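Local atomic coordinates of pleckstrin homology domain-containing family A member 8 (PDB entry 5KDI), a protein that probably transfers simple glycosphingolipids between membranes, holding the lipid in an all-helical glycolipid transfer protein (GLTP) fold. Residues T73-V78 and D197-V202. The protein carries 2 engineered substitutions. Residues are numbered along the deposited sequence; the frame is centred on the assembly and turned at random. Where two conformers were deposited one is given.
Sequences TLQKIV and DTLYEV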
loop_
_atom_site.group_PDB
_atom_site.type_symbol
_atom_site.label_atom_id
_atom_site.label_comp_id
_atom_site.label_asym_id
_atom_site.label_seq_id
_atom_site.Cartn_x
_atom_site.Cartn_y
_atom_site.Cartn_z
ATOM N N THR A 73 -1.223 17.510 4.441
ATOM C CA THR A 73 -0.388 16.378 4.621
ATOM C C THR A 73 -0.993 15.358 5.573
ATOM O O THR A 73 -1.848 15.658 6.394
ATOM C CB THR A 73 0.998 16.745 5.131
ATOM O OG1 THR A 73 0.866 17.229 6.458
ATOM C CG2 THR A 73 1.676 17.788 4.230
ATOM N N LEU A 74 -0.493 14.139 5.462
ATOM C CA LEU A 74 -0.910 13.076 6.383
ATOM C C LEU A 74 -0.614 13.463 7.825
ATOM O O LEU A 74 -1.415 13.167 8.748
ATOM C CB LEU A 74 -0.252 11.767 6.002
ATOM C CG LEU A 74 -0.477 11.122 4.614
ATOM C CD1 LEU A 74 0.353 9.855 4.399
ATOM C CD2 LEU A 74 -1.960 10.929 4.317
ATOM N N GLN A 75 0.564 14.010 8.054
ATOM C CA GLN A 75 0.952 14.386 9.394
ATOM C C GLN A 75 0.018 15.427 10.029
ATOM O O GLN A 75 -0.342 15.359 11.194
ATOM C CB GLN A 75 2.391 14.843 9.488
ATOM C CG GLN A 75 3.430 13.796 9.091
ATOM C CD GLN A 75 3.907 13.884 7.626
ATOM O OE1 GLN A 75 3.100 14.117 6.693
ATOM N NE2 GLN A 75 5.225 13.729 7.449
ATOM N N LYS A 76 -0.432 16.399 9.203
ATOM C CA LYS A 76 -1.379 17.399 9.662
ATOM C C LYS A 76 -2.689 16.781 10.090
ATOM O O LYS A 76 -3.278 17.198 11.100
ATOM C CB LYS A 76 -1.561 18.486 8.623
ATOM C CG LYS A 76 -0.341 19.415 8.502
ATOM C CD LYS A 76 -0.536 20.400 7.349
ATOM C CE LYS A 76 0.591 21.379 7.184
ATOM N NZ LYS A 76 0.634 22.385 8.275
ATOM N N ILE A 77 -3.147 15.760 9.367
ATOM C CA ILE A 77 -4.360 15.066 9.764
ATOM C C ILE A 77 -4.158 14.320 11.098
ATOM O O ILE A 77 -4.972 14.476 12.017
ATOM C CB ILE A 77 -4.838 14.081 8.669
ATOM C CG1 ILE A 77 -5.219 14.858 7.372
ATOM C CG2 ILE A 77 -6.011 13.230 9.203
ATOM C CD1 ILE A 77 -5.499 14.074 6.118
ATOM N N VAL A 78 -3.108 13.523 11.187
ATOM C CA VAL A 78 -2.860 12.710 12.374
ATOM C C VAL A 78 -2.651 13.607 13.589
ATOM O O VAL A 78 -3.264 13.376 14.671
ATOM C CB VAL A 78 -1.690 11.757 12.165
ATOM C CG1 VAL A 78 -1.320 11.059 13.491
ATOM C CG2 VAL A 78 -2.050 10.719 11.107
ATOM N N ASP A 197 6.115 5.652 10.268
ATOM C CA ASP A 197 6.464 4.818 11.411
ATOM C C ASP A 197 6.985 5.674 12.563
ATOM O O ASP A 197 6.577 5.487 13.712
ATOM C CB ASP A 197 7.469 3.754 11.036
ATOM C CG ASP A 197 6.915 2.618 10.216
ATOM O OD1 ASP A 197 5.685 2.454 10.076
ATOM O OD2 ASP A 197 7.742 1.833 9.674
ATOM N N THR A 198 7.863 6.624 12.255
ATOM C CA THR A 198 8.417 7.540 13.288
ATOM C C THR A 198 7.273 8.370 13.934
ATOM O O THR A 198 7.204 8.503 15.146
ATOM C CB THR A 198 9.522 8.391 12.676
ATOM O OG1 THR A 198 10.558 7.529 12.243
ATOM C CG2 THR A 198 10.040 9.409 13.696
ATOM N N LEU A 199 6.376 8.921 13.113
ATOM C CA LEU A 199 5.272 9.710 13.585
ATOM C C LEU A 199 4.450 8.869 14.585
ATOM O O LEU A 199 4.105 9.337 15.672
ATOM C CB LEU A 199 4.431 10.176 12.420
ATOM C CG LEU A 199 3.152 10.939 12.778
ATOM C CD1 LEU A 199 3.466 12.381 13.136
ATOM C CD2 LEU A 199 2.175 10.891 11.560
ATOM N N TYR A 200 4.100 7.647 14.170
ATOM C CA TYR A 200 3.301 6.781 15.045
ATOM C C TYR A 200 4.043 6.390 16.342
ATOM O O TYR A 200 3.448 6.426 17.407
ATOM C CB TYR A 200 2.752 5.608 14.287
ATOM C CG TYR A 200 1.490 5.930 13.495
ATOM C CD1 TYR A 200 1.489 6.840 12.442
ATOM C CD2 TYR A 200 0.283 5.329 13.802
ATOM C CE1 TYR A 200 0.356 7.136 11.729
ATOM C CE2 TYR A 200 -0.853 5.581 13.070
ATOM C CZ TYR A 200 -0.851 6.542 12.078
ATOM O OH TYR A 200 -1.967 6.845 11.376
ATOM N N GLU A 201 5.322 6.046 16.233
ATOM C CA GLU A 201 6.105 5.693 17.390
ATOM C C GLU A 201 6.193 6.861 18.377
ATOM O O GLU A 201 5.995 6.650 19.578
ATOM C CB GLU A 201 7.476 5.147 17.006
ATOM C CG GLU A 201 7.389 3.881 16.132
ATOM C CD GLU A 201 8.646 3.620 15.282
ATOM O OE1 GLU A 201 9.679 4.277 15.526
ATOM O OE2 GLU A 201 8.582 2.769 14.351
ATOM N N VAL A 202 6.556 8.037 17.877
ATOM C CA VAL A 202 6.798 9.184 18.724
ATOM C C VAL A 202 5.536 9.632 19.498
ATOM O O VAL A 202 5.635 10.055 20.647
ATOM C CB VAL A 202 7.427 10.376 17.949
ATOM C CG1 VAL A 202 7.550 11.609 18.834
ATOM C CG2 VAL A 202 8.813 10.018 17.470
#
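Leu199 reaches from helix 172-202 toward helix 74-83 and meets Val78 tip to tip, its CD2 methyl lying 4.0 Å from Val78 CG1. With CG opposite the backbone N (chi1 175°), Leu199 extends toward helix 74-83, and CD2 is the branch that touches. Gln75 passes Leu199 at a slant, and its CG comes to 4.0 Å from Leu199 CD2. Beyond that methylene the Gln75 chain bends at chi2 (95°), and its amide turns to the segment before helix 24-32, where OE1 accepts from Ile22 N and NE2 donates to Ser20 O. Val78 divides its methyls between two partners: CG1 faces Leu199, while CG2 lies 3.9 Å from Tyr200 OH, the valine and tyrosine side chains crossing at about a right angle. In this all-helical GLTP fold, without strands, the contact joins the start of helix 74-83 to the C-terminal end of helix 172-202; the axes of the two short segments run nearly parallel and approach to 11.5 Å at an angle of 18°. No hydrogen bond links them, and the touching surfaces are mostly apolar. Thr73 is the N-cap of helix 74-83, its OG1 accepting from Lys76 N at 3.1 Å. Tyr200 OH is hydrogen-bonded to Thr94 O on helix 93-115, and Lys101 of that helix makes a cation-pi contact with the ring; the side chain of Tyr200 is about 11 Å from the bound glycolipid.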